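Local coordinates for protein mersacidin decarboxylase (Bacillus sp., PDB 1P3Y) that catalyses the FAD-dependent oxidative decarboxylation of the C-terminal cysteine of the lantibiotic mersacidin to an aminoenethiol residue, at residues P115-N123 / I138-I149. Numbering follows the deposited sequence.
Sequences PHNTIFFPN and IEQLRKDGHIVI. With FAD (flavin-adenine dinucleotide), chain B.
Phe120 and His146 meet in an offset edge-to-face pair, the rim of the phenyl ring turned to the imidazole face, with centroids 5.7 Å apart and planes at 78°. With chi1 of -63°, CG of Phe120 stands anti to its carbonyl carbon, which brings CE1 to 3.7 Å from His146 CB and points CZ toward Leu141 CD2; Leu95 and Thr98 of helix 92-99 also touch this ring. The backbones beside it pair as parallel strands: Phe120 N gives a nearly straight bond (173°) to Ile147 O at 2.7 Å, while Ile147 N bonds to Thr118 O and Ile149 N to Phe120 O. On the other face of the sheet, Ile149 lies alongside Phe121, its CG1 3.8 Å from the ring centroid in a CH-pi contact; the same CG1 lies 3.6 Å from Ile119 CD1. Helix 173-183 packs on Ile119, Phe121 and Ile149. Back on the Phe120 side, Pro122 CG lies 3.6 Å from Val148 CG1 and also touches Ile138 CD1, on the helix. Packing thins toward Asn117, an exposed residue laid against the turn at Gly145, where a Schellman motif ends helix 132-144. Nearby, the buried carboxylate of Asp144 turns away from the strands to a salt bridge with Arg136 of a second subunit. Beyond the strand, Asn123 O accepts a bond from flavin N3 of FAD (2.8 Å). Strand 119-122, helix 132-144 and edge strand 147-148 thus form a right-handed beta-alpha-beta crossover of the Rossmann-like HFCD flavoprotein fold, with a cofactor-binding residue just past a strand's C-terminal end.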
loop_
_atom_site.group_PDB
_atom_site.type_symbol
_atom_site.label_atom_id
_atom_site.label_comp_id
_atom_site.label_asym_id
_atom_site.label_seq_id
_atom_site.Cartn_x
_atom_site.Cartn_y
_atom_site.Cartn_z
ATOM N N PRO A 115 24.099 32.158 -7.071
ATOM C CA PRO A 115 24.826 33.426 -6.928
ATOM C C PRO A 115 24.581 34.430 -8.044
ATOM O O PRO A 115 24.484 35.632 -7.795
ATOM C CB PRO A 115 26.282 32.982 -6.886
ATOM C CG PRO A 115 26.273 31.763 -7.736
ATOM C CD PRO A 115 25.052 31.046 -7.219
ATOM N N HIS A 116 24.473 33.932 -9.269
ATOM C CA HIS A 116 24.263 34.786 -10.427
ATOM C C HIS A 116 22.801 34.856 -10.831
ATOM O O HIS A 116 21.937 34.218 -10.214
ATOM C CB HIS A 116 25.085 34.250 -11.588
ATOM C CG HIS A 116 26.464 33.840 -11.190
ATOM N ND1 HIS A 116 27.390 34.733 -10.697
ATOM C CD2 HIS A 116 27.059 32.625 -11.156
ATOM C CE1 HIS A 116 28.497 34.086 -10.377
ATOM N NE2 HIS A 116 28.322 32.805 -10.646
ATOM N N ASN A 117 22.529 35.637 -11.871
ATOM C CA ASN A 117 21.174 35.781 -12.389
ATOM C C ASN A 117 20.854 34.540 -13.196
ATOM O O ASN A 117 21.760 33.820 -13.597
ATOM C CB ASN A 117 21.076 37.013 -13.288
ATOM C CG ASN A 117 21.049 38.309 -12.500
ATOM O OD1 ASN A 117 21.456 39.353 -13.017
ATOM N ND2 ASN A 117 20.554 38.258 -11.249
ATOM N N THR A 118 19.569 34.304 -13.447
ATOM C CA THR A 118 19.134 33.126 -14.200
ATOM C C THR A 118 18.599 33.496 -15.580
ATOM O O THR A 118 17.896 34.499 -15.737
ATOM C CB THR A 118 17.993 32.371 -13.434
ATOM O OG1 THR A 118 18.483 31.910 -12.173
ATOM C CG2 THR A 118 17.468 31.184 -14.246
ATOM N N ILE A 119 18.913 32.681 -16.581
ATOM C CA ILE A 119 18.394 32.948 -17.914
ATOM C C ILE A 119 17.190 32.026 -18.133
ATOM O O ILE A 119 17.303 30.812 -17.964
ATOM C CB ILE A 119 19.465 32.709 -19.021
ATOM C CG1 ILE A 119 18.777 32.605 -20.383
ATOM C CG2 ILE A 119 20.238 31.448 -18.746
ATOM C CD1 ILE A 119 19.723 32.427 -21.535
ATOM N N PHE A 120 16.050 32.619 -18.504
ATOM C CA PHE A 120 14.808 31.888 -18.747
ATOM C C PHE A 120 14.452 31.730 -20.215
ATOM O O PHE A 120 14.630 32.653 -21.003
ATOM C CB PHE A 120 13.625 32.608 -18.100
ATOM C CG PHE A 120 13.703 32.701 -16.621
ATOM C CD1 PHE A 120 14.552 33.626 -16.013
ATOM C CD2 PHE A 120 12.914 31.862 -15.820
ATOM C CE1 PHE A 120 14.616 33.723 -14.620
ATOM C CE2 PHE A 120 12.961 31.940 -14.434
ATOM C CZ PHE A 120 13.813 32.873 -13.825
ATOM N N PHE A 121 13.916 30.569 -20.570
ATOM C CA PHE A 121 13.470 30.317 -21.935
ATOM C C PHE A 121 11.985 29.965 -21.879
ATOM O O PHE A 121 11.614 28.804 -21.982
ATOM C CB PHE A 121 14.233 29.155 -22.574
ATOM C CG PHE A 121 15.635 29.496 -22.983
ATOM C CD1 PHE A 121 16.661 29.552 -22.037
ATOM C CD2 PHE A 121 15.937 29.722 -24.329
ATOM C CE1 PHE A 121 17.974 29.820 -22.425
ATOM C CE2 PHE A 121 17.243 29.991 -24.732
ATOM C CZ PHE A 121 18.272 30.038 -23.778
ATOM N N PRO A 122 11.114 30.972 -21.714
ATOM C CA PRO A 122 9.670 30.741 -21.644
ATOM C C PRO A 122 9.096 29.964 -22.817
ATOM O O PRO A 122 9.602 30.024 -23.936
ATOM C CB PRO A 122 9.094 32.153 -21.561
ATOM C CG PRO A 122 10.148 32.899 -20.843
ATOM C CD PRO A 122 11.421 32.396 -21.492
ATOM N N ASN A 123 8.006 29.259 -22.542
ATOM C CA ASN A 123 7.310 28.452 -23.527
ATOM C C ASN A 123 5.917 28.188 -22.966
ATOM O O ASN A 123 5.763 27.658 -21.873
ATOM C CB ASN A 123 8.071 27.139 -23.755
ATOM C CG ASN A 123 7.345 26.206 -24.680
ATOM O OD1 ASN A 123 6.440 25.491 -24.262
ATOM N ND2 ASN A 123 7.720 26.213 -25.952
ATOM N N ILE A 138 7.551 38.977 -16.861
ATOM C CA ILE A 138 8.787 38.946 -17.664
ATOM C C ILE A 138 9.595 40.239 -17.433
ATOM O O ILE A 138 10.813 40.209 -17.177
ATOM C CB ILE A 138 8.482 38.858 -19.186
ATOM C CG1 ILE A 138 7.701 37.574 -19.507
ATOM C CG2 ILE A 138 9.799 38.950 -19.984
ATOM C CD1 ILE A 138 8.577 36.376 -19.762
ATOM N N GLU A 139 8.896 41.367 -17.527
ATOM C CA GLU A 139 9.516 42.660 -17.335
ATOM C C GLU A 139 10.175 42.724 -15.965
ATOM O O GLU A 139 11.378 43.023 -15.852
ATOM C CB GLU A 139 8.469 43.770 -17.505
ATOM C CG GLU A 139 9.018 45.207 -17.451
ATOM C CD GLU A 139 10.314 45.395 -18.249
ATOM O OE1 GLU A 139 10.418 44.812 -19.362
ATOM O OE2 GLU A 139 11.218 46.133 -17.760
ATOM N N GLN A 140 9.405 42.398 -14.929
ATOM C CA GLN A 140 9.892 42.423 -13.550
ATOM C C GLN A 140 11.173 41.612 -13.369
ATOM O O GLN A 140 12.069 42.014 -12.625
ATOM C CB GLN A 140 8.810 41.911 -12.596
ATOM C CG GLN A 140 9.160 42.048 -11.123
ATOM C CD GLN A 140 9.265 43.495 -10.680
ATOM O OE1 GLN A 140 8.257 44.173 -10.491
ATOM N NE2 GLN A 140 10.489 43.975 -10.514
ATOM N N LEU A 141 11.229 40.448 -14.010
ATOM C CA LEU A 141 12.405 39.588 -13.950
ATOM C C LEU A 141 13.612 40.304 -14.562
ATOM O O LEU A 141 14.729 40.248 -14.020
ATOM C CB LEU A 141 12.133 38.279 -14.699
ATOM C CG LEU A 141 11.268 37.242 -13.969
ATOM C CD1 LEU A 141 10.792 36.183 -14.954
ATOM C CD2 LEU A 141 12.081 36.614 -12.828
ATOM N N ARG A 142 13.382 40.960 -15.701
ATOM C CA ARG A 142 14.440 41.711 -16.373
ATOM C C ARG A 142 14.896 42.843 -15.453
ATOM O O ARG A 142 16.090 42.978 -15.166
ATOM C CB ARG A 142 13.929 42.269 -17.698
ATOM C CG ARG A 142 14.111 41.305 -18.849
ATOM C CD ARG A 142 13.115 41.554 -19.961
ATOM N NE ARG A 142 13.278 40.590 -21.045
ATOM C CZ ARG A 142 12.378 40.414 -22.010
ATOM N NH1 ARG A 142 11.259 41.150 -22.016
ATOM N NH2 ARG A 142 12.579 39.483 -22.945
ATOM N N LYS A 143 13.942 43.639 -14.973
ATOM C CA LYS A 143 14.275 44.726 -14.063
ATOM C C LYS A 143 15.115 44.171 -12.904
ATOM O O LYS A 143 16.032 44.837 -12.421
ATOM C CB LYS A 143 13.007 45.389 -13.510
ATOM C CG LYS A 143 13.318 46.628 -12.671
ATOM C CD LYS A 143 12.200 47.023 -11.698
ATOM C CE LYS A 143 12.282 46.243 -10.359
ATOM N NZ LYS A 143 11.196 46.630 -9.388
ATOM N N ASP A 144 14.803 42.945 -12.468
ATOM C CA ASP A 144 15.529 42.312 -11.369
ATOM C C ASP A 144 16.908 41.811 -11.777
ATOM O O ASP A 144 17.722 41.481 -10.922
ATOM C CB ASP A 144 14.731 41.147 -10.793
ATOM C CG ASP A 144 13.554 41.599 -9.954
ATOM O OD1 ASP A 144 13.458 42.811 -9.652
ATOM O OD2 ASP A 144 12.732 40.727 -9.582
ATOM N N GLY A 145 17.168 41.735 -13.081
ATOM C CA GLY A 145 18.475 41.289 -13.534
ATOM C C GLY A 145 18.495 39.979 -14.296
ATOM O O GLY A 145 19.514 39.606 -14.869
ATOM N N HIS A 146 17.381 39.265 -14.320
ATOM C CA HIS A 146 17.362 37.991 -15.025
ATOM C C HIS A 146 17.172 38.216 -16.515
ATOM O O HIS A 146 16.638 39.245 -16.925
ATOM C CB HIS A 146 16.235 37.091 -14.472
ATOM C CG HIS A 146 16.410 36.739 -13.026
ATOM N ND1 HIS A 146 15.526 37.149 -12.045
ATOM C CD2 HIS A 146 17.406 36.079 -12.385
ATOM C CE1 HIS A 146 15.974 36.762 -10.863
ATOM N NE2 HIS A 146 17.114 36.112 -11.042
ATOM N N ILE A 147 17.611 37.246 -17.310
ATOM C CA ILE A 147 17.487 37.295 -18.762
ATOM C C ILE A 147 16.313 36.412 -19.175
ATOM O O ILE A 147 16.126 35.317 -18.619
ATOM C CB ILE A 147 18.762 36.752 -19.437
ATOM C CG1 ILE A 147 19.940 37.650 -19.077
ATOM C CG2 ILE A 147 18.562 36.631 -20.965
ATOM C CD1 ILE A 147 21.255 37.075 -19.514
ATOM N N VAL A 148 15.541 36.876 -20.160
ATOM C CA VAL A 148 14.383 36.126 -20.639
ATOM C C VAL A 148 14.347 35.972 -22.167
ATOM O O VAL A 148 13.836 36.829 -22.887
ATOM C CB VAL A 148 13.083 36.792 -20.149
ATOM C CG1 VAL A 148 11.885 36.020 -20.627
ATOM C CG2 VAL A 148 13.093 36.872 -18.650
ATOM N N ILE A 149 14.902 34.873 -22.660
ATOM C CA ILE A 149 14.921 34.612 -24.091
ATOM C C ILE A 149 13.487 34.391 -24.552
ATOM O O ILE A 149 12.818 33.451 -24.129
ATOM C CB ILE A 149 15.769 33.372 -24.410
ATOM C CG1 ILE A 149 17.194 33.559 -23.861
ATOM C CG2 ILE A 149 15.751 33.090 -25.892
ATOM C CD1 ILE A 149 17.798 34.940 -24.083
HETATM P PA FAD B . 4.956 22.288 -10.768
HETATM O O1A FAD B . 5.125 21.033 -11.617
HETATM O O2A FAD B . 5.799 22.421 -9.515
HETATM O O5B FAD B . 3.396 22.486 -10.302
HETATM C C5B FAD B . 2.264 21.808 -10.924
HETATM C C4B FAD B . 1.844 20.566 -10.148
HETATM O O4B FAD B . 2.915 20.128 -9.319
HETATM C C3B FAD B . 0.658 20.774 -9.190
HETATM O O3B FAD B . -0.366 19.912 -9.674
HETATM C C2B FAD B . 1.220 20.431 -7.850
HETATM O O2B FAD B . 0.397 19.885 -6.858
HETATM C C1B FAD B . 2.392 19.508 -8.175
HETATM N N9A FAD B . 3.540 19.396 -7.217
HETATM C C8A FAD B . 4.594 20.342 -6.857
HETATM N N7A FAD B . 5.446 19.893 -5.962
HETATM C C5A FAD B . 4.991 18.568 -5.667
HETATM C C6A FAD B . 5.444 17.520 -4.772
HETATM N N6A FAD B . 6.533 17.654 -3.997
HETATM N N1A FAD B . 4.700 16.302 -4.722
HETATM C C2A FAD B . 3.582 16.114 -5.489
HETATM N N3A FAD B . 3.069 17.079 -6.406
HETATM C C4A FAD B . 3.889 18.297 -6.381
HETATM N N1 FAD B . 2.268 25.802 -18.571
HETATM C C2 FAD B . 3.062 26.738 -19.221
HETATM O O2 FAD B . 3.226 27.887 -18.728
HETATM N N3 FAD B . 3.683 26.387 -20.430
HETATM C C4 FAD B . 3.568 25.104 -21.089
HETATM O O4 FAD B . 4.175 24.892 -22.208
HETATM C C4X FAD B . 2.778 24.183 -20.405
HETATM N N5 FAD B . 2.656 22.882 -21.006
HETATM C C5X FAD B . 1.876 21.905 -20.310
HETATM C C6 FAD B . 1.721 20.595 -20.858
HETATM C C7 FAD B . 0.949 19.543 -20.211
HETATM C C7M FAD B . 0.863 18.149 -20.896
HETATM C C8 FAD B . 0.294 19.860 -18.923
HETATM C C8M FAD B . -0.532 18.867 -18.131
HETATM C C9 FAD B . 0.415 21.133 -18.343
HETATM C C9A FAD B . 1.184 22.185 -18.991
HETATM N N10 FAD B . 1.383 23.586 -18.479
HETATM C C10 FAD B . 2.150 24.544 -19.159
HETATM C "C1'" FAD B . 0.751 23.914 -17.235
HETATM C "C2'" FAD B . 1.598 23.918 -16.015
HETATM O "O2'" FAD B . 2.151 22.536 -15.842
HETATM C "C3'" FAD B . 0.802 24.247 -14.808
HETATM O "O3'" FAD B . 0.542 25.663 -14.696
HETATM C "C4'" FAD B . 1.456 23.804 -13.467
HETATM O "O4'" FAD B . 0.521 24.138 -12.387
HETATM C "C5'" FAD B . 2.776 24.462 -13.149
HETATM O "O5'" FAD B . 3.864 23.733 -13.739
HETATM P P FAD B . 5.349 23.889 -13.231
HETATM O O1P FAD B . 6.158 22.997 -14.070
HETATM O O2P FAD B . 5.712 25.352 -13.253
HETATM O O3P FAD B . 5.278 23.543 -11.654
#